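Local coordinates for omega-class glutathione S-transferase (Bombyx mori, PDB 3WD6), which binds glutathione and, as a member of the omega class, probably catalyses glutathione-dependent transfer and dehydroascorbate reduction, at residues T44-N49 against M181-F186; K51-E56 against E97-V102; L189-H194 against K233-Y238. All blocks are in the same frame, centred on the assembly; numbering follows the deposited sequence.

Contact 1: T44-N49 against M181-F186; sequences TILALN and MIWPWF. With EDO (1,2-ethanediol), chain H.
The interface between the two domains of the glutathione transferase fold is bridged here: Leu-46, on helix 39-51 of the thioredoxin-like N-terminal domain, meets Trp-183 and Pro-184 on helix 177-189 of the all-helical C-terminal domain. The contact is apolar and buried, and no hydrogen bond joins the two segments. One methyl does the touching. Leu-46 CD1 comes up to the rim of the indole, near the ring plane, 3.8 Å from Trp-183 CD1, and the same methyl lies 4.0 Å from Trp-183 CB. The two side chains cross at about a right angle. Trp-183 CG stands anti to its own backbone N (chi1 169°), which brings the five-membered ring of the indole to the leucine. Its NE1 is hydrogen-bonded to Glu-187 one turn further on, which, with the packing of Ile-212, Met-215 and Leu-216 of helix 206-216, would limit rotation of the ring. Pro-184 adds a looser touch, its CD 4.3 Å from Leu-46 CD1. It sits at a kink in helix 177-189, where the proline ring nitrogen has no N-H to give and Trp-185 N bonds Ile-182 O instead of the residue four back. Beyond the apolar core, Met-181 O accepts a hydrogen bond from Arg-43 NE, a polar link between the same two helices. The far side of 44-49 faces other parts of the protein: Asn-49 ND2 bonds Ala-220 O. A 1,2-ethanediol molecule, probably from the crystallisation liquor, sits beside this end of the helix, with its O1 3.1 Å from Leu-48 O.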
loop_
_atom_site.group_PDB
_atom_site.type_symbol
_atom_site.label_atom_id
_atom_site.label_comp_id
_atom_site.label_asym_id
_atom_site.label_seq_id
_atom_site.Cartn_x
_atom_site.Cartn_y
_atom_site.Cartn_z
ATOM N N THR A 44 3.979 -2.807 3.479
ATOM C CA THR A 44 4.697 -3.472 4.560
ATOM C C THR A 44 3.715 -4.252 5.447
ATOM O O THR A 44 3.975 -5.405 5.806
ATOM C CB THR A 44 5.525 -2.457 5.370
ATOM O OG1 THR A 44 6.464 -1.796 4.498
ATOM C CG2 THR A 44 6.268 -3.155 6.508
ATOM N N ILE A 45 2.584 -3.629 5.796
ATOM C CA ILE A 45 1.497 -4.313 6.531
ATOM C C ILE A 45 1.004 -5.589 5.826
ATOM O O ILE A 45 0.865 -6.650 6.455
ATOM C CB ILE A 45 0.263 -3.389 6.684
ATOM C CG1 ILE A 45 0.661 -2.017 7.258
ATOM C CG2 ILE A 45 -0.818 -4.068 7.501
ATOM C CD1 ILE A 45 1.275 -2.101 8.642
ATOM N N LEU A 46 0.714 -5.481 4.530
ATOM C CA LEU A 46 0.218 -6.629 3.776
ATOM C C LEU A 46 1.209 -7.774 3.884
ATOM O O LEU A 46 0.841 -8.899 4.216
ATOM C CB LEU A 46 0.009 -6.276 2.291
ATOM C CG LEU A 46 -1.088 -5.244 2.010
ATOM C CD1 LEU A 46 -1.109 -4.891 0.542
ATOM C CD2 LEU A 46 -2.468 -5.758 2.490
ATOM N N ALA A 47 2.473 -7.471 3.602
ATOM C CA ALA A 47 3.505 -8.483 3.634
ATOM C C ALA A 47 3.535 -9.132 5.013
ATOM O O ALA A 47 3.456 -10.373 5.137
ATOM C CB ALA A 47 4.872 -7.875 3.261
ATOM N N LEU A 48 3.631 -8.306 6.051
ATOM C CA LEU A 48 3.670 -8.832 7.418
ATOM C C LEU A 48 2.429 -9.673 7.731
ATOM O O LEU A 48 2.540 -10.749 8.351
ATOM C CB LEU A 48 3.814 -7.705 8.432
ATOM C CG LEU A 48 5.136 -6.942 8.407
ATOM C CD1 LEU A 48 4.978 -5.661 9.189
ATOM C CD2 LEU A 48 6.247 -7.773 8.998
ATOM N N ASN A 49 1.251 -9.197 7.310
ATOM C CA ASN A 49 0.029 -9.983 7.513
ATOM C C ASN A 49 0.080 -11.330 6.813
ATOM O O ASN A 49 -0.163 -12.367 7.425
ATOM C CB ASN A 49 -1.210 -9.226 7.035
ATOM C CG ASN A 49 -1.545 -8.028 7.912
ATOM O OD1 ASN A 49 -0.865 -7.755 8.913
ATOM N ND2 ASN A 49 -2.599 -7.297 7.534
ATOM N N MET A 181 2.037 -5.721 -3.646
ATOM C CA MET A 181 2.790 -4.465 -3.779
ATOM C C MET A 181 2.044 -3.437 -4.648
ATOM O O MET A 181 2.338 -2.233 -4.598
ATOM C CB MET A 181 4.221 -4.701 -4.290
ATOM C CG MET A 181 5.111 -5.479 -3.326
ATOM S SD MET A 181 5.243 -4.717 -1.690
ATOM C CE MET A 181 4.000 -5.637 -0.766
ATOM N N ILE A 182 1.064 -3.904 -5.419
ATOM C CA ILE A 182 0.248 -2.973 -6.180
ATOM C C ILE A 182 -1.122 -2.795 -5.522
ATOM O O ILE A 182 -1.839 -1.819 -5.795
ATOM C CB ILE A 182 0.104 -3.397 -7.674
ATOM C CG1 ILE A 182 -0.831 -4.598 -7.840
ATOM C CG2 ILE A 182 1.479 -3.704 -8.281
ATOM C CD1 ILE A 182 -0.855 -5.165 -9.286
ATOM N N TRP A 183 -1.482 -3.727 -4.640
ATOM C CA TRP A 183 -2.829 -3.734 -4.073
ATOM C C TRP A 183 -3.333 -2.374 -3.519
ATOM O O TRP A 183 -4.493 -2.010 -3.718
ATOM C CB TRP A 183 -2.982 -4.816 -2.986
ATOM C CG TRP A 183 -4.274 -4.597 -2.275
ATOM C CD1 TRP A 183 -4.456 -4.120 -1.003
ATOM C CD2 TRP A 183 -5.575 -4.752 -2.838
ATOM N NE1 TRP A 183 -5.805 -4.005 -0.726
ATOM C CE2 TRP A 183 -6.511 -4.377 -1.842
ATOM C CE3 TRP A 183 -6.044 -5.191 -4.080
ATOM C CZ2 TRP A 183 -7.895 -4.425 -2.058
ATOM C CZ3 TRP A 183 -7.421 -5.239 -4.294
ATOM C CH2 TRP A 183 -8.330 -4.851 -3.285
ATOM N N PRO A 184 -2.477 -1.634 -2.800
ATOM C CA PRO A 184 -3.022 -0.431 -2.146
ATOM C C PRO A 184 -3.705 0.534 -3.122
ATOM O O PRO A 184 -4.661 1.260 -2.764
ATOM C CB PRO A 184 -1.774 0.237 -1.545
ATOM C CG PRO A 184 -0.816 -0.916 -1.316
ATOM C CD PRO A 184 -1.044 -1.845 -2.489
ATOM N N TRP A 185 -3.202 0.574 -4.352
ATOM C CA TRP A 185 -3.788 1.502 -5.310
ATOM C C TRP A 185 -5.110 0.981 -5.821
ATOM O O TRP A 185 -6.045 1.759 -6.002
ATOM C CB TRP A 185 -2.798 1.908 -6.395
ATOM C CG TRP A 185 -1.780 2.764 -5.743
ATOM C CD1 TRP A 185 -1.855 4.120 -5.538
ATOM C CD2 TRP A 185 -0.574 2.325 -5.087
ATOM N NE1 TRP A 185 -0.751 4.549 -4.837
ATOM C CE2 TRP A 185 0.051 3.476 -4.549
ATOM C CE3 TRP A 185 0.046 1.079 -4.926
ATOM C CZ2 TRP A 185 1.261 3.418 -3.857
ATOM C CZ3 TRP A 185 1.256 1.020 -4.241
ATOM C CH2 TRP A 185 1.852 2.186 -3.715
ATOM N N PHE A 186 -5.216 -0.334 -5.995
ATOM C CA PHE A 186 -6.519 -0.911 -6.284
ATOM C C PHE A 186 -7.528 -0.675 -5.146
ATOM O O PHE A 186 -8.726 -0.443 -5.414
ATOM C CB PHE A 186 -6.397 -2.391 -6.634
ATOM C CG PHE A 186 -5.731 -2.631 -7.961
ATOM C CD1 PHE A 186 -5.991 -1.785 -9.052
ATOM C CD2 PHE A 186 -4.831 -3.681 -8.122
ATOM C CE1 PHE A 186 -5.363 -1.992 -10.289
ATOM C CE2 PHE A 186 -4.211 -3.906 -9.356
ATOM C CZ PHE A 186 -4.477 -3.058 -10.439
HETATM C C1 EDO H . -0.464 -11.073 11.277
HETATM O O1 EDO H . 0.938 -10.878 10.971
HETATM C C2 EDO H . -1.032 -9.865 12.037
HETATM O O2 EDO H . -2.414 -9.633 11.703
#

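Contact 2: K51-E56 against E97-V102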
loop_
_atom_site.group_PDB
_atom_site.type_symbol
_atom_site.label_atom_id
_atom_site.label_comp_id
_atom_site.label_asym_id
_atom_site.label_seq_id
_atom_site.Cartn_x
_atom_site.Cartn_y
_atom_site.Cartn_z
ATOM N N LYS A 51 2.459 -13.126 5.765
ATOM C CA LYS A 51 3.511 -14.025 6.257
ATOM C C LYS A 51 3.296 -14.382 7.726
ATOM O O LYS A 51 3.997 -15.230 8.285
ATOM C CB LYS A 51 4.919 -13.418 6.034
ATOM C CG LYS A 51 5.264 -13.173 4.553
ATOM C CD LYS A 51 6.620 -12.460 4.387
ATOM C CE LYS A 51 7.806 -13.403 4.482
ATOM N NZ LYS A 51 7.765 -14.512 3.454
ATOM N N GLN A 52 2.313 -13.738 8.346
ATOM C CA GLN A 52 1.974 -14.024 9.739
ATOM C C GLN A 52 3.137 -13.741 10.679
ATOM O O GLN A 52 3.346 -14.467 11.654
ATOM C CB GLN A 52 1.553 -15.483 9.897
ATOM C CG GLN A 52 0.579 -15.939 8.827
ATOM C CD GLN A 52 -0.756 -16.351 9.399
ATOM O OE1 GLN A 52 -1.155 -17.515 9.290
ATOM N NE2 GLN A 52 -1.462 -15.399 10.021
ATOM N N ILE A 53 3.902 -12.698 10.365
ATOM C CA ILE A 53 4.953 -12.210 11.243
ATOM C C ILE A 53 4.341 -11.338 12.336
ATOM O O ILE A 53 3.585 -10.398 12.046
ATOM C CB ILE A 53 5.942 -11.367 10.443
ATOM C CG1 ILE A 53 6.742 -12.277 9.495
ATOM C CG2 ILE A 53 6.860 -10.565 11.374
ATOM C CD1 ILE A 53 7.166 -11.592 8.169
ATOM N N ASP A 54 4.646 -11.644 13.596
ATOM C CA ASP A 54 4.174 -10.788 14.689
ATOM C C ASP A 54 4.870 -9.421 14.621
ATOM O O ASP A 54 6.076 -9.331 14.350
ATOM C CB ASP A 54 4.385 -11.430 16.060
ATOM C CG ASP A 54 3.591 -10.724 17.159
ATOM O OD1 ASP A 54 2.385 -10.464 16.949
ATOM O OD2 ASP A 54 4.174 -10.395 18.220
ATOM N N TYR A 55 4.098 -8.359 14.825
ATOM C CA TYR A 55 4.660 -7.021 14.814
ATOM C C TYR A 55 3.748 -6.056 15.546
ATOM O O TYR A 55 2.653 -6.428 16.001
ATOM C CB TYR A 55 4.921 -6.534 13.380
ATOM C CG TYR A 55 3.670 -6.299 12.561
ATOM C CD1 TYR A 55 2.972 -7.366 12.003
ATOM C CD2 TYR A 55 3.196 -5.005 12.324
ATOM C CE1 TYR A 55 1.835 -7.161 11.231
ATOM C CE2 TYR A 55 2.054 -4.785 11.558
ATOM C CZ TYR A 55 1.375 -5.871 11.011
ATOM O OH TYR A 55 0.229 -5.683 10.252
ATOM N N GLU A 56 4.228 -4.822 15.680
ATOM C CA GLU A 56 3.459 -3.741 16.286
ATOM C C GLU A 56 3.512 -2.547 15.331
ATOM O O GLU A 56 4.439 -2.431 14.497
ATOM C CB GLU A 56 4.046 -3.352 17.656
ATOM C CG GLU A 56 5.527 -2.964 17.579
ATOM C CD GLU A 56 6.060 -2.400 18.886
ATOM O OE1 GLU A 56 7.086 -1.679 18.856
ATOM O OE2 GLU A 56 5.462 -2.685 19.947
ATOM N N GLU A 97 11.205 -6.738 0.700
ATOM C CA GLU A 97 12.207 -7.686 0.190
ATOM C C GLU A 97 13.052 -8.268 1.343
ATOM O O GLU A 97 13.359 -9.462 1.362
ATOM C CB GLU A 97 13.058 -7.061 -0.936
ATOM C CG GLU A 97 12.231 -6.733 -2.219
ATOM C CD GLU A 97 12.906 -5.731 -3.213
ATOM O OE1 GLU A 97 14.110 -5.388 -3.050
ATOM O OE2 GLU A 97 12.219 -5.289 -4.179
ATOM N N TYR A 98 13.390 -7.430 2.322
ATOM C CA TYR A 98 14.032 -7.901 3.552
ATOM C C TYR A 98 13.214 -8.963 4.327
ATOM O O TYR A 98 13.766 -9.995 4.750
ATOM C CB TYR A 98 14.351 -6.729 4.478
ATOM C CG TYR A 98 15.005 -7.169 5.768
ATOM C CD1 TYR A 98 14.238 -7.501 6.871
ATOM C CD2 TYR A 98 16.396 -7.272 5.872
ATOM C CE1 TYR A 98 14.824 -7.905 8.058
ATOM C CE2 TYR A 98 16.997 -7.684 7.056
ATOM C CZ TYR A 98 16.200 -8.003 8.148
ATOM O OH TYR A 98 16.775 -8.412 9.338
ATOM N N LEU A 99 11.920 -8.707 4.529
ATOM C CA LEU A 99 11.073 -9.650 5.247
ATOM C C LEU A 99 10.977 -10.972 4.491
ATOM O O LEU A 99 10.988 -12.053 5.102
ATOM C CB LEU A 99 9.680 -9.063 5.520
ATOM C CG LEU A 99 9.676 -7.821 6.436
ATOM C CD1 LEU A 99 8.361 -6.999 6.301
ATOM C CD2 LEU A 99 9.957 -8.212 7.895
ATOM N N ASP A 100 10.906 -10.897 3.165
ATOM C CA ASP A 100 10.795 -12.122 2.367
ATOM C C ASP A 100 12.079 -12.963 2.440
ATOM O O ASP A 100 12.012 -14.195 2.401
ATOM C CB ASP A 100 10.420 -11.815 0.907
ATOM C CG ASP A 100 9.574 -12.923 0.266
ATOM O OD1 ASP A 100 8.565 -13.358 0.897
ATOM O OD2 ASP A 100 9.920 -13.367 -0.869
ATOM N N GLU A 101 13.238 -12.309 2.566
ATOM C CA GLU A 101 14.520 -13.030 2.649
ATOM C C GLU A 101 14.713 -13.672 4.028
ATOM O O GLU A 101 15.224 -14.789 4.161
ATOM C CB GLU A 101 15.694 -12.095 2.347
ATOM C CG GLU A 101 15.905 -11.841 0.862
ATOM C CD GLU A 101 16.742 -10.602 0.569
ATOM O OE1 GLU A 101 17.435 -10.109 1.485
ATOM O OE2 GLU A 101 16.701 -10.114 -0.587
ATOM N N VAL A 102 14.276 -12.963 5.056
ATOM C CA VAL A 102 14.558 -13.372 6.416
ATOM C C VAL A 102 13.469 -14.263 7.014
ATOM O O VAL A 102 13.752 -15.086 7.888
ATOM C CB VAL A 102 14.853 -12.143 7.303
ATOM C CG1 VAL A 102 14.651 -12.468 8.773
ATOM C CG2 VAL A 102 16.270 -11.661 7.036
#
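Lys-51 and Asp-100 form a salt bridge between the end of helix 39-51 and helix 92-102, with Lys-51 NZ 2.9 Å from Asp-100 OD1. The ammonium meets this oxygen on its anti side, 30° out of the carboxylate plane, and the two side chains cross at about a right angle. Lys-51 runs straight at chi2 and then bends at chi3 and chi4 (81° and 58°), bringing its CE to 3.5 Å from Leu-99 O. Beside the ion pair is a looser apolar touch, Ile-53 CD1 to Leu-99 CD2 at 4.4 Å.

Both charges have further partners. Lys-51 NZ is also hydrogen-bonded to the carbonyl oxygens of Tyr-103, Lys-105 and Arg-106, the last being its strongest partner, so that four acceptors must share three protons. Asp-100 in turn takes the backbone N of Leu-108 on OD1 and that of Leu-109 on OD2; two amides thus hold the carboxylate that receives the lysine. These bonds would be expected to favour the charged forms of both groups. Just after Lys-51, Gln-52 adopts a positive phi in a Schellman motif that ends the helix and turns the chain, and the next residue, Ile-53, points toward Leu-99.

Leu-48 of helix 39-51 touches both Ile-53 and Leu-99. The salt bridge and the Ile-53 to Leu-99 touch together join the turn between helix 39-51 and strand 56-60 to the last turns of helix 92-102 and the loop that follows, all within the thioredoxin-like domain.

Contact 3: L189-H194 against K233-Y238; sequences LRAFAH and KFHEAY
The imidazole of His-235 is met by Phe-192 over one face, where CZ lies, and by Ala-191 at the edge, where CB approaches near the ring plane, 4.4 Å from ND1. The two rings meet obliquely, with their planes inclined at 31° and their centroids 5.2 Å apart. The closest approach is 3.7 Å, between Phe-192 CE2 and His-235 CE1. Phe-192 CZ lies 4.0 Å from His-235 ND1, and Phe-192 CE2 is as far from the same nitrogen, so two adjacent phenyl carbons meet the ND1-CE1 bond of the imidazole. The side chains as a whole cross at about a right angle. His-235 holds CG anti to its carbonyl carbon (chi1 -71°), which carries the imidazole out from helix 228-240 to the chain that leaves helix 177-189.

Helix 127-138 supports both partners, Ile-136 touching Phe-192 and Leu-137 touching His-235, while Val-198 of the following loop also packs on the phenylalanine. Three parts of the C-terminal domain therefore come together here. Across the two segments the imidazole finds carbon alone; the contact makes no use of the imidazole nitrogens as donor or acceptor and rests on van der Waals and aromatic packing.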
loop_
_atom_site.group_PDB
_atom_site.type_symbol
_atom_site.label_atom_id
_atom_site.label_comp_id
_atom_site.label_asym_id
_atom_site.label_seq_id
_atom_site.Cartn_x
_atom_site.Cartn_y
_atom_site.Cartn_z
ATOM N N LEU A 189 -8.624 2.778 -5.774
ATOM C CA LEU A 189 -9.368 2.949 -7.023
ATOM C C LEU A 189 -10.872 2.831 -6.731
ATOM O O LEU A 189 -11.690 3.555 -7.312
ATOM C CB LEU A 189 -8.910 1.908 -8.073
ATOM C CG LEU A 189 -9.480 1.857 -9.504
ATOM C CD1 LEU A 189 -8.591 1.016 -10.426
ATOM C CD2 LEU A 189 -10.925 1.342 -9.551
ATOM N N ARG A 190 -11.210 1.927 -5.809
ATOM C CA ARG A 190 -12.591 1.699 -5.397
ATOM C C ARG A 190 -13.302 2.992 -4.929
ATOM O O ARG A 190 -14.492 3.190 -5.202
ATOM C CB ARG A 190 -12.646 0.605 -4.320
ATOM C CG ARG A 190 -12.569 -0.814 -4.878
ATOM C CD ARG A 190 -12.024 -1.837 -3.860
ATOM N NE ARG A 190 -12.887 -2.110 -2.709
ATOM C CZ ARG A 190 -12.682 -1.626 -1.478
ATOM N NH1 ARG A 190 -11.651 -0.821 -1.235
ATOM N NH2 ARG A 190 -13.501 -1.947 -0.480
ATOM N N ALA A 191 -12.572 3.879 -4.253
ATOM C CA ALA A 191 -13.166 5.131 -3.775
ATOM C C ALA A 191 -13.182 6.224 -4.835
ATOM O O ALA A 191 -13.885 7.218 -4.693
ATOM C CB ALA A 191 -12.469 5.620 -2.530
ATOM N N PHE A 192 -12.403 6.054 -5.892
ATOM C CA PHE A 192 -12.436 7.011 -6.990
ATOM C C PHE A 192 -13.390 6.529 -8.069
ATOM O O PHE A 192 -13.480 7.137 -9.135
ATOM C CB PHE A 192 -11.043 7.205 -7.581
ATOM C CG PHE A 192 -10.110 7.961 -6.685
ATOM C CD1 PHE A 192 -10.050 9.356 -6.733
ATOM C CD2 PHE A 192 -9.297 7.290 -5.786
ATOM C CE1 PHE A 192 -9.183 10.067 -5.896
ATOM C CE2 PHE A 192 -8.425 7.997 -4.942
ATOM C CZ PHE A 192 -8.371 9.390 -5.000
ATOM N N ALA A 193 -14.108 5.444 -7.789
ATOM C CA ALA A 193 -14.942 4.817 -8.803
ATOM C C ALA A 193 -16.147 5.651 -9.261
ATOM O O ALA A 193 -16.916 5.188 -10.099
ATOM C CB ALA A 193 -15.377 3.413 -8.360
ATOM N N HIS A 194 -16.326 6.866 -8.743
ATOM C CA HIS A 194 -17.349 7.757 -9.333
ATOM C C HIS A 194 -16.783 9.091 -9.803
ATOM O O HIS A 194 -17.519 10.073 -9.965
ATOM C CB HIS A 194 -18.549 7.994 -8.412
ATOM C CG HIS A 194 -19.832 8.268 -9.146
ATOM N ND1 HIS A 194 -20.149 7.679 -10.357
ATOM C CD2 HIS A 194 -20.893 9.051 -8.821
ATOM C CE1 HIS A 194 -21.344 8.091 -10.748
ATOM N NE2 HIS A 194 -21.816 8.922 -9.833
ATOM N N LYS A 233 -13.983 10.145 3.171
ATOM C CA LYS A 233 -13.910 11.278 4.093
ATOM C C LYS A 233 -12.469 11.773 4.156
ATOM O O LYS A 233 -12.185 12.962 3.939
ATOM C CB LYS A 233 -14.377 10.897 5.496
ATOM C CG LYS A 233 -15.115 12.037 6.224
ATOM C CD LYS A 233 -14.930 12.002 7.753
ATOM C CE LYS A 233 -16.187 11.530 8.488
ATOM N NZ LYS A 233 -16.346 12.222 9.807
ATOM N N PHE A 234 -11.553 10.851 4.433
ATOM C CA PHE A 234 -10.143 11.199 4.521
ATOM C C PHE A 234 -9.671 11.951 3.275
ATOM O O PHE A 234 -9.139 13.060 3.371
ATOM C CB PHE A 234 -9.296 9.946 4.754
ATOM C CG PHE A 234 -7.849 10.239 4.985
ATOM C CD1 PHE A 234 -7.409 10.677 6.236
ATOM C CD2 PHE A 234 -6.930 10.109 3.951
ATOM C CE1 PHE A 234 -6.068 10.968 6.463
ATOM C CE2 PHE A 234 -5.593 10.394 4.163
ATOM C CZ PHE A 234 -5.157 10.824 5.433
ATOM N N HIS A 235 -9.855 11.342 2.108
ATOM C CA HIS A 235 -9.475 11.983 0.852
ATOM C C HIS A 235 -10.064 13.384 0.730
ATOM O O HIS A 235 -9.442 14.272 0.128
ATOM C CB HIS A 235 -9.932 11.145 -0.348
ATOM C CG HIS A 235 -9.160 9.874 -0.525
ATOM N ND1 HIS A 235 -9.646 8.810 -1.257
ATOM C CD2 HIS A 235 -7.937 9.501 -0.077
ATOM C CE1 HIS A 235 -8.754 7.833 -1.244
ATOM N NE2 HIS A 235 -7.709 8.223 -0.537
ATOM N N GLU A 236 -11.263 13.572 1.291
ATOM C CA GLU A 236 -11.952 14.852 1.185
ATOM C C GLU A 236 -11.064 15.983 1.702
ATOM O O GLU A 236 -10.917 17.008 1.034
ATOM C CB GLU A 236 -13.305 14.827 1.905
ATOM C CG GLU A 236 -14.213 16.000 1.557
ATOM C CD GLU A 236 -14.514 16.108 0.052
ATOM O OE1 GLU A 236 -13.608 16.501 -0.728
ATOM O OE2 GLU A 236 -15.664 15.802 -0.350
ATOM N N ALA A 237 -10.445 15.786 2.865
ATOM C CA ALA A 237 -9.545 16.796 3.411
ATOM C C ALA A 237 -8.567 17.315 2.365
ATOM O O ALA A 237 -8.339 18.517 2.276
ATOM C CB ALA A 237 -8.790 16.268 4.621
ATOM N N TYR A 238 -7.991 16.416 1.574
ATOM C CA TYR A 238 -6.985 16.815 0.595
ATOM C C TYR A 238 -7.563 17.684 -0.506
ATOM O O TYR A 238 -6.970 18.700 -0.895
ATOM C CB TYR A 238 -6.295 15.589 -0.014
ATOM C CG TYR A 238 -5.345 14.921 0.946
ATOM C CD1 TYR A 238 -5.809 14.013 1.883
ATOM C CD2 TYR A 238 -3.988 15.217 0.933
ATOM C CE1 TYR A 238 -4.940 13.401 2.783
ATOM C CE2 TYR A 238 -3.108 14.610 1.827
ATOM C CZ TYR A 238 -3.587 13.701 2.752
ATOM O OH TYR A 238 -2.714 13.093 3.649
#

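In the fold
Contact 2 begins where helix 39-51, which carries 44-49, ends, and contacts 1 and 2 touch directly: Asn-49 OD1 lies 2.7 Å from Tyr-55 OH, and Leu-48 O 3.1 Å from Ile-53 N. Contact 2 is nested in the loop that contact 1 closes across the domain boundary. Contact 3 follows along the chain, its centre about 18 Å from that of contact 1 and 30 Å from that of contact 2, on the opposite side of the chain's centre. Pro-184's side chain is about 8 Å from those of glutathione-binding Cys-38 and Ser-92 and 9 Å from glutathione; His-235's is about 10 Å from that of Cys-38 and from glutathione, and Leu-99's 12 Å from glutathione.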